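Local coordinates for phage-like element PBSX protein xkdM (Bacillus subtilis, PDB 2GUJ) that probably serves as a tail tube subunit of the phage-like element PBSX, at residues A5-S10 and A31-N36; G59-Y64 and V130-E135; T105-N110 and D136-E141. All blocks are in the same frame, centred on the assembly; numbering follows the deposited sequence.

Contact 1 of 3, residues A5-S10 and A31-N36; sequences AQNTIS and ANVEKN
Ile-9 and Ala-31 face each other across an antiparallel hydrogen-bonded pair, with both side chains turned to the face of the sheet that meets the core. The CG2 branch of Ile-9 lies 3.5 Å from Ala-31 CB and rests against the carbonyl group of Ala-31. It is CG1 that stands anti to the backbone N of Ile-9 (chi1 172°), which sends CD1 away from the strand partner and turns CG2 to Ala-31. The methyl of Ala-31 suits this place, since the isoleucine branch and the ring of Phe-134 both lie against it. Ala-31 N sits nearly in line with the Ile-9 carbonyl (C=O...N 177°), though the N-H itself is bent, at 135°. The return bond from Ile-9 N to Ala-31 O is weak at 3.4 Å, and Thr-8 OG1 gives the same oxygen a second weak bond of 3.3 Å. Beyond Thr-8 and Asn-32 the backbones part, and side chains do the joining. The amide of Asn-7 crosses Val-33 at about a right angle, and its ND2 lies 3.3 Å from Val-33 CG2; Met-43 touches both residues. Asn-7 OD1 lies 3.8 Å from Lys-35 CB, while the extended lysine chain carries its ammonium away, as befits an exposed position. Asn-32 slants past Thr-8, its OD1 3.6 Å from Thr-8 CA. Polar residues here occupy the partly exposed border, and aliphatic ones turn inward. This is the frayed end of an antiparallel strand pair, where the short strand 9-11 lies against the long strand 21-33 in the sheet of a phage tail tube protein.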
loop_
_atom_site.group_PDB
_atom_site.type_symbol
_atom_site.label_atom_id
_atom_site.label_comp_id
_atom_site.label_asym_id
_atom_site.label_seq_id
_atom_site.Cartn_x
_atom_site.Cartn_y
_atom_site.Cartn_z
ATOM N N ALA B 5 1.908 3.234 10.132
ATOM C CA ALA B 5 0.582 3.592 10.724
ATOM C C ALA B 5 0.385 5.082 10.526
ATOM O O ALA B 5 0.060 5.532 9.431
ATOM C CB ALA B 5 0.571 3.237 12.212
ATOM N N GLN B 6 0.606 5.849 11.583
ATOM C CA GLN B 6 0.451 7.295 11.511
ATOM C C GLN B 6 1.793 7.949 11.181
ATOM O O GLN B 6 1.908 9.173 11.124
ATOM C CB GLN B 6 -0.071 7.860 12.839
ATOM C CG GLN B 6 -0.816 9.170 12.686
ATOM C CD GLN B 6 -2.049 9.032 11.807
ATOM O OE1 GLN B 6 -3.014 8.359 12.177
ATOM N NE2 GLN B 6 -2.019 9.665 10.634
ATOM N N ASN B 7 2.806 7.118 10.956
ATOM C CA ASN B 7 4.152 7.580 10.599
ATOM C C ASN B 7 4.125 7.889 9.104
ATOM O O ASN B 7 5.135 7.795 8.408
ATOM C CB ASN B 7 5.173 6.472 10.878
ATOM C CG ASN B 7 6.604 6.978 10.874
ATOM O OD1 ASN B 7 7.544 6.197 10.995
ATOM N ND2 ASN B 7 6.775 8.291 10.740
ATOM N N THR B 8 2.945 8.270 8.631
ATOM C CA THR B 8 2.704 8.565 7.227
ATOM C C THR B 8 3.152 9.976 6.829
ATOM O O THR B 8 3.669 10.728 7.658
ATOM C CB THR B 8 1.207 8.358 6.937
ATOM O OG1 THR B 8 0.951 8.484 5.537
ATOM C CG2 THR B 8 0.374 9.372 7.712
ATOM N N ILE B 9 2.953 10.317 5.558
ATOM C CA ILE B 9 3.343 11.611 4.998
ATOM C C ILE B 9 2.706 11.724 3.629
ATOM O O ILE B 9 2.846 10.814 2.807
ATOM C CB ILE B 9 4.849 11.697 4.750
ATOM C CG1 ILE B 9 5.180 12.991 3.989
ATOM C CG2 ILE B 9 5.285 10.506 3.934
ATOM C CD1 ILE B 9 6.636 13.136 3.605
ATOM N N SER B 10 2.032 12.834 3.359
ATOM C CA SER B 10 1.400 12.994 2.063
ATOM C C SER B 10 1.278 14.456 1.685
ATOM O O SER B 10 1.319 15.333 2.542
ATOM C CB SER B 10 0.019 12.376 2.089
ATOM O OG SER B 10 -0.912 13.369 2.440
ATOM N N ALA B 31 3.267 8.938 1.027
ATOM C CA ALA B 31 4.371 8.025 1.283
ATOM C C ALA B 31 4.363 7.494 2.698
ATOM O O ALA B 31 3.420 7.720 3.439
ATOM C CB ALA B 31 5.694 8.716 0.992
ATOM N N ASN B 32 5.447 6.822 3.071
ATOM C CA ASN B 32 5.579 6.213 4.393
ATOM C C ASN B 32 7.016 6.015 4.877
ATOM O O ASN B 32 7.590 4.947 4.641
ATOM C CB ASN B 32 4.915 4.836 4.379
ATOM C CG ASN B 32 3.437 4.896 4.651
ATOM O OD1 ASN B 32 3.018 5.254 5.752
ATOM N ND2 ASN B 32 2.630 4.534 3.657
ATOM N N VAL B 33 7.615 6.988 5.560
ATOM C CA VAL B 33 8.980 6.748 6.033
ATOM C C VAL B 33 9.028 5.431 6.804
ATOM O O VAL B 33 8.255 5.224 7.732
ATOM C CB VAL B 33 9.483 7.863 6.955
ATOM C CG1 VAL B 33 10.045 9.003 6.126
ATOM C CG2 VAL B 33 8.352 8.362 7.832
ATOM N N GLU B 34 9.922 4.533 6.405
ATOM C CA GLU B 34 10.036 3.249 7.077
ATOM C C GLU B 34 10.765 3.368 8.397
ATOM O O GLU B 34 11.872 3.906 8.454
ATOM C CB GLU B 34 10.782 2.246 6.219
ATOM C CG GLU B 34 11.044 0.939 6.949
ATOM C CD GLU B 34 12.205 0.179 6.356
ATOM O OE1 GLU B 34 13.358 0.641 6.529
ATOM O OE2 GLU B 34 11.963 -0.871 5.715
ATOM N N LYS B 35 10.136 2.845 9.448
ATOM C CA LYS B 35 10.682 2.849 10.805
ATOM C C LYS B 35 11.322 1.496 11.043
ATOM O O LYS B 35 10.680 0.586 11.576
ATOM C CB LYS B 35 9.560 3.047 11.830
ATOM C CG LYS B 35 9.964 2.709 13.273
ATOM C CD LYS B 35 8.744 2.465 14.169
ATOM C CE LYS B 35 9.148 2.100 15.606
ATOM N NZ LYS B 35 7.964 1.789 16.467
ATOM N N ASN B 36 12.590 1.360 10.671
ATOM C CA ASN B 36 13.258 0.078 10.827
ATOM C C ASN B 36 14.446 0.047 11.764
ATOM O O ASN B 36 15.283 0.951 11.773
ATOM C CB ASN B 36 13.692 -0.455 9.458
ATOM C CG ASN B 36 13.310 -1.914 9.247
ATOM O OD1 ASN B 36 12.148 -2.291 9.395
ATOM N ND2 ASN B 36 14.291 -2.740 8.889
#

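Contact 2 of 3, residues G59-Y64 and V130-E135; sequences GTATFY and VPFTFE
Ala-61 and Val-130 form the firm end of this antiparallel pairing. Ala-61 N donates to Val-130 O over 3.0 Å, and Val-130 N returns a bond of 2.8 Å to Ala-61 O; in both, the donor stands about 20° off the carbonyl plane. On the buried face, the CG2 methyl of Val-130 comes 4.0 Å from Phe-63 CE1, and the two side chains cross at about a right angle. Phe-132 packs closest. Its CG sits between the backbone N and the carbonyl carbon (chi1 73°), and this swings the ring over the neighbouring strand. Gly-59 C lies under one face of the ring, offset toward its rim, while Ala-61 CB touches the ring edge with 3.7 Å to CE2. The residue types fit: hydrogen alone on Gly-59 and a single methyl on Ala-61 let an aromatic ring lie close against the backbone. The other face of the sheet is looser. There Thr-60 and Pro-131 form a non-hydrogen-bonded pair whose CA atoms are 4.4 Å apart. Their side chains hardly meet, and the proline is exposed. Proline suits a non-hydrogen-bonded site, where its missing N-H costs nothing in the pairing with Thr-60. Thr-60 CA also makes a CA-H...O contact with Val-130 O, at 3.4 Å. Toward Gly-59 the ladder slackens too, as the bond from Phe-132 N to Gly-59 O is weak at 3.5 Å. Strand 57-63 thus runs between strands 129-132 and 21-33, with Ile-26 and Phe-29 of the latter against Ala-61. Val-109 of strand 103-109 meets the Phe-132 ring, and Phe-111 packs on both Phe-63 and Val-130.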
loop_
_atom_site.group_PDB
_atom_site.type_symbol
_atom_site.label_atom_id
_atom_site.label_comp_id
_atom_site.label_asym_id
_atom_site.label_seq_id
_atom_site.Cartn_x
_atom_site.Cartn_y
_atom_site.Cartn_z
ATOM N N GLY B 59 5.574 3.920 -0.749
ATOM C CA GLY B 59 4.458 4.825 -0.872
ATOM C C GLY B 59 3.549 4.539 -2.043
ATOM O O GLY B 59 3.595 3.466 -2.655
ATOM N N THR B 60 2.724 5.526 -2.354
ATOM C CA THR B 60 1.777 5.420 -3.439
ATOM C C THR B 60 1.379 6.822 -3.865
ATOM O O THR B 60 1.463 7.771 -3.085
ATOM C CB THR B 60 0.526 4.646 -2.989
ATOM O OG1 THR B 60 -0.631 5.159 -3.672
ATOM C CG2 THR B 60 0.334 4.772 -1.485
ATOM N N ALA B 61 0.956 6.957 -5.110
ATOM C CA ALA B 61 0.555 8.253 -5.597
ATOM C C ALA B 61 -0.208 8.067 -6.880
ATOM O O ALA B 61 -0.068 7.042 -7.543
ATOM C CB ALA B 61 1.769 9.096 -5.836
ATOM N N THR B 62 -1.020 9.055 -7.229
ATOM C CA THR B 62 -1.802 8.989 -8.455
ATOM C C THR B 62 -1.468 10.153 -9.368
ATOM O O THR B 62 -1.347 11.294 -8.921
ATOM C CB THR B 62 -3.320 9.003 -8.163
ATOM O OG1 THR B 62 -3.600 9.888 -7.067
ATOM C CG2 THR B 62 -3.799 7.600 -7.830
ATOM N N PHE B 63 -1.318 9.870 -10.654
ATOM C CA PHE B 63 -0.993 10.922 -11.593
ATOM C C PHE B 63 -2.229 11.629 -12.128
ATOM O O PHE B 63 -3.314 11.044 -12.213
ATOM C CB PHE B 63 -0.160 10.358 -12.743
ATOM C CG PHE B 63 1.179 9.809 -12.316
ATOM C CD1 PHE B 63 1.265 8.633 -11.566
ATOM C CD2 PHE B 63 2.355 10.463 -12.672
ATOM C CE1 PHE B 63 2.505 8.115 -11.181
ATOM C CE2 PHE B 63 3.599 9.952 -12.292
ATOM C CZ PHE B 63 3.671 8.772 -11.542
ATOM N N TYR B 64 -2.044 12.904 -12.462
ATOM C CA TYR B 64 -3.102 13.756 -13.001
ATOM C C TYR B 64 -3.160 13.621 -14.523
ATOM O O TYR B 64 -4.127 13.096 -15.065
ATOM C CB TYR B 64 -2.861 15.221 -12.565
ATOM C CG TYR B 64 -3.387 16.299 -13.506
ATOM C CD1 TYR B 64 -4.731 16.336 -13.895
ATOM C CD2 TYR B 64 -2.525 17.269 -14.026
ATOM C CE1 TYR B 64 -5.198 17.312 -14.783
ATOM C CE2 TYR B 64 -2.982 18.243 -14.909
ATOM C CZ TYR B 64 -4.312 18.262 -15.289
ATOM O OH TYR B 64 -4.736 19.216 -16.189
ATOM N N VAL B 130 -0.278 4.380 -8.292
ATOM C CA VAL B 130 0.939 3.669 -8.576
ATOM C C VAL B 130 1.877 3.639 -7.405
ATOM O O VAL B 130 2.033 4.632 -6.697
ATOM C CB VAL B 130 1.655 4.265 -9.754
ATOM C CG1 VAL B 130 2.690 3.281 -10.259
ATOM C CG2 VAL B 130 0.641 4.613 -10.825
ATOM N N PRO B 131 2.494 2.473 -7.169
ATOM C CA PRO B 131 3.443 2.288 -6.062
ATOM C C PRO B 131 4.781 2.872 -6.457
ATOM O O PRO B 131 5.048 3.045 -7.642
ATOM C CB PRO B 131 3.507 0.767 -5.906
ATOM C CG PRO B 131 2.159 0.301 -6.461
ATOM C CD PRO B 131 2.038 1.170 -7.688
ATOM N N PHE B 132 5.621 3.189 -5.484
ATOM C CA PHE B 132 6.930 3.735 -5.802
ATOM C C PHE B 132 7.754 3.704 -4.548
ATOM O O PHE B 132 7.204 3.522 -3.470
ATOM C CB PHE B 132 6.795 5.162 -6.345
ATOM C CG PHE B 132 6.435 6.180 -5.306
ATOM C CD1 PHE B 132 7.357 6.559 -4.334
ATOM C CD2 PHE B 132 5.174 6.772 -5.300
ATOM C CE1 PHE B 132 7.035 7.506 -3.369
ATOM C CE2 PHE B 132 4.840 7.727 -4.331
ATOM C CZ PHE B 132 5.776 8.095 -3.364
ATOM N N THR B 133 9.061 3.866 -4.652
ATOM C CA THR B 133 9.844 3.818 -3.431
ATOM C C THR B 133 10.954 4.837 -3.391
ATOM O O THR B 133 12.015 4.659 -4.001
ATOM C CB THR B 133 10.466 2.431 -3.188
ATOM O OG1 THR B 133 11.535 2.216 -4.121
ATOM C CG2 THR B 133 9.421 1.342 -3.355
ATOM N N PHE B 134 10.710 5.907 -2.647
ATOM C CA PHE B 134 11.690 6.971 -2.506
ATOM C C PHE B 134 12.796 6.493 -1.587
ATOM O O PHE B 134 12.606 5.535 -0.856
ATOM C CB PHE B 134 11.032 8.214 -1.917
ATOM C CG PHE B 134 10.444 8.000 -0.559
ATOM C CD1 PHE B 134 9.264 7.278 -0.394
ATOM C CD2 PHE B 134 11.069 8.531 0.557
ATOM C CE1 PHE B 134 8.719 7.094 0.862
ATOM C CE2 PHE B 134 10.542 8.357 1.812
ATOM C CZ PHE B 134 9.358 7.634 1.970
ATOM N N GLU B 135 13.951 7.145 -1.631
ATOM C CA GLU B 135 15.073 6.752 -0.785
ATOM C C GLU B 135 15.366 7.822 0.246
ATOM O O GLU B 135 16.280 7.681 1.052
ATOM C CB GLU B 135 16.325 6.507 -1.631
ATOM C CG GLU B 135 16.735 5.059 -1.739
ATOM C CD GLU B 135 15.593 4.169 -2.195
ATOM O OE1 GLU B 135 14.790 3.754 -1.323
ATOM O OE2 GLU B 135 15.497 3.889 -3.420
#

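Contact 3 of 3, residues T105-N110 and D136-E141; sequences TLYDVN and DFDVPE
Tyr-107 reaches across to Asp-138 on the face that also carries Thr-105 and Asp-136, where strand 103-109 pairs antiparallel with strand 136-138 in the sheet of this tail tube family protein. Four backbone bonds form the ladder, of which only the one from Thr-105 N to Asp-138 O is not weak. It spans 2.9 Å, although the donor stands 32° off the carbonyl plane; the reverse bond, Asp-138 N to Thr-105 O, is bent. Around the next pair, Tyr-107 N reaches Asp-136 O at a strongly bent 115°, and Asp-136 N reaches Tyr-107 O over 3.3 Å. Here the chain turns its corner, in a type II turn from Leu-106 to Val-109. Tyr-107 O has a second donor in the backbone of Glu-135. Leu-106 and Phe-137 form the non-hydrogen-bonded pair on the opposite, apolar face. Leu-106 CD1 packs against Phe-137 CB, while the phenyl ring leads off toward Met-47 and Val-33, as suits large apolar side chains in the interior. Thr-105 uses its methyl CG2 against the Pro-140 ring, 4.0 Å from CG. Two aspartates of the partner strand meet the tyrosine, one near its CB and one at its hydroxyl. Asp-136 lies alongside, CB 3.9 Å from Tyr-107 CB, and its OD2 is taken by a salt bridge to Arg-46, which probably steadies the buried carboxylate's charge. Asp-138 is reached by the phenol: with CG of Tyr-107 anti to the carbonyl carbon (chi1 -55°), the ring extends along the strand pair. Tyr-107 OH donates to Asp-138 OD2 over 3.1 Å, arriving from above the carboxylate plane.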
loop_
_atom_site.group_PDB
_atom_site.type_symbol
_atom_site.label_atom_id
_atom_site.label_comp_id
_atom_site.label_asym_id
_atom_site.label_seq_id
_atom_site.Cartn_x
_atom_site.Cartn_y
_atom_site.Cartn_z
ATOM N N THR B 105 9.964 17.245 -0.906
ATOM C CA THR B 105 10.566 16.607 -2.054
ATOM C C THR B 105 10.795 15.167 -1.627
ATOM O O THR B 105 10.929 14.885 -0.436
ATOM C CB THR B 105 11.893 17.246 -2.435
ATOM O OG1 THR B 105 12.934 16.676 -1.639
ATOM C CG2 THR B 105 11.840 18.761 -2.222
ATOM N N LEU B 106 10.794 14.248 -2.583
ATOM C CA LEU B 106 11.028 12.841 -2.282
ATOM C C LEU B 106 12.176 12.406 -3.141
ATOM O O LEU B 106 11.999 12.065 -4.313
ATOM C CB LEU B 106 9.807 11.984 -2.604
ATOM C CG LEU B 106 8.721 11.993 -1.529
ATOM C CD1 LEU B 106 9.339 11.650 -0.180
ATOM C CD2 LEU B 106 8.081 13.350 -1.465
ATOM N N TYR B 107 13.363 12.420 -2.560
ATOM C CA TYR B 107 14.533 12.026 -3.312
ATOM C C TYR B 107 14.461 10.582 -3.710
ATOM O O TYR B 107 14.068 9.721 -2.928
ATOM C CB TYR B 107 15.794 12.296 -2.512
ATOM C CG TYR B 107 15.865 13.727 -2.069
ATOM C CD1 TYR B 107 15.336 14.750 -2.864
ATOM C CD2 TYR B 107 16.432 14.065 -0.848
ATOM C CE1 TYR B 107 15.364 16.069 -2.448
ATOM C CE2 TYR B 107 16.465 15.383 -0.418
ATOM C CZ TYR B 107 15.924 16.381 -1.223
ATOM O OH TYR B 107 15.898 17.680 -0.766
ATOM N N ASP B 108 14.803 10.355 -4.966
ATOM C CA ASP B 108 14.819 9.042 -5.562
ATOM C C ASP B 108 13.559 8.212 -5.496
ATOM O O ASP B 108 13.625 7.001 -5.275
ATOM C CB ASP B 108 16.002 8.252 -5.022
ATOM C CG ASP B 108 17.216 8.393 -5.903
ATOM O OD1 ASP B 108 17.488 9.516 -6.387
ATOM O OD2 ASP B 108 17.891 7.372 -6.122
ATOM N N VAL B 109 12.409 8.858 -5.682
ATOM C CA VAL B 109 11.155 8.121 -5.721
ATOM C C VAL B 109 11.405 7.251 -6.948
ATOM O O VAL B 109 12.121 7.673 -7.855
ATOM C CB VAL B 109 9.942 9.041 -6.000
ATOM C CG1 VAL B 109 10.408 10.480 -6.162
ATOM C CG2 VAL B 109 9.200 8.568 -7.256
ATOM N N ASN B 110 10.822 6.059 -6.996
ATOM C CA ASN B 110 11.061 5.187 -8.141
ATOM C C ASN B 110 10.003 4.125 -8.390
ATOM O O ASN B 110 9.832 3.219 -7.583
ATOM C CB ASN B 110 12.420 4.524 -7.952
ATOM C CG ASN B 110 12.630 3.334 -8.871
ATOM O OD1 ASN B 110 12.020 3.243 -9.938
ATOM N ND2 ASN B 110 13.517 2.424 -8.471
ATOM N N ASP B 136 14.601 8.903 0.203
ATOM C CA ASP B 136 14.774 9.989 1.154
ATOM C C ASP B 136 13.696 11.033 0.896
ATOM O O ASP B 136 13.267 11.221 -0.242
ATOM C CB ASP B 136 16.156 10.613 1.008
ATOM C CG ASP B 136 16.431 11.626 2.075
ATOM O OD1 ASP B 136 15.496 12.373 2.406
ATOM O OD2 ASP B 136 17.565 11.694 2.584
ATOM N N PHE B 137 13.258 11.699 1.958
ATOM C CA PHE B 137 12.216 12.705 1.867
ATOM C C PHE B 137 12.722 14.008 2.458
ATOM O O PHE B 137 13.743 14.014 3.134
ATOM C CB PHE B 137 10.988 12.209 2.611
ATOM C CG PHE B 137 10.816 12.798 3.972
ATOM C CD1 PHE B 137 10.049 13.940 4.141
ATOM C CD2 PHE B 137 11.387 12.200 5.086
ATOM C CE1 PHE B 137 9.837 14.481 5.400
ATOM C CE2 PHE B 137 11.183 12.733 6.349
ATOM C CZ PHE B 137 10.404 13.880 6.504
ATOM N N ASP B 138 12.003 15.106 2.238
ATOM C CA ASP B 138 12.482 16.397 2.724
ATOM C C ASP B 138 11.403 17.495 2.718
ATOM O O ASP B 138 10.459 17.452 1.933
ATOM C CB ASP B 138 13.649 16.826 1.823
ATOM C CG ASP B 138 14.459 17.953 2.398
ATOM O OD1 ASP B 138 13.856 18.923 2.907
ATOM O OD2 ASP B 138 15.704 17.868 2.318
ATOM N N VAL B 139 11.556 18.494 3.579
ATOM C CA VAL B 139 10.612 19.603 3.644
ATOM C C VAL B 139 11.477 20.842 3.768
ATOM O O VAL B 139 11.488 21.500 4.800
ATOM C CB VAL B 139 9.710 19.482 4.874
ATOM C CG1 VAL B 139 8.713 20.614 4.899
ATOM C CG2 VAL B 139 9.011 18.132 4.861
ATOM N N PRO B 140 12.198 21.179 2.698
ATOM C CA PRO B 140 13.122 22.305 2.556
ATOM C C PRO B 140 12.654 23.735 2.756
ATOM O O PRO B 140 13.287 24.487 3.490
ATOM C CB PRO B 140 13.670 22.105 1.157
ATOM C CG PRO B 140 12.458 21.650 0.430
ATOM C CD PRO B 140 11.917 20.592 1.375
ATOM N N GLU B 141 11.571 24.128 2.102
ATOM C CA GLU B 141 11.118 25.508 2.219
ATOM C C GLU B 141 9.663 25.630 2.598
ATOM O O GLU B 141 8.927 24.656 2.519
ATOM C CB GLU B 141 11.380 26.237 0.903
ATOM C CG GLU B 141 10.772 25.542 -0.315
ATOM C CD GLU B 141 11.441 25.941 -1.630
ATOM O OE1 GLU B 141 11.455 27.152 -1.953
ATOM O OE2 GLU B 141 11.941 25.038 -2.349
#

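The three contacts join strands of one antiparallel sheet, their centres 12 to 13 Å apart, and share an apolar core. Residues 130-135 and 136-141 are consecutive, so the chain leaves contact 2 and enters contact 3 directly; probable backbone hydrogen bonds from Glu-135 N to Tyr-107 O (2.9 Å) and Thr-133 N to Asn-110 O (3.1 Å) bind this passage. Phe-134, of segment 130-135, reaches both other contacts: its CE1 lies 3.4 Å from Ala-31 CB of contact 1, and its CD2 lies 3.6 Å from Leu-106 CD1 of contact 3. Phe-137 links contacts 3 and 1, with CD1 3.5 Å from Ile-9 CD1 and CD2 3.6 Å from Val-33 CG1.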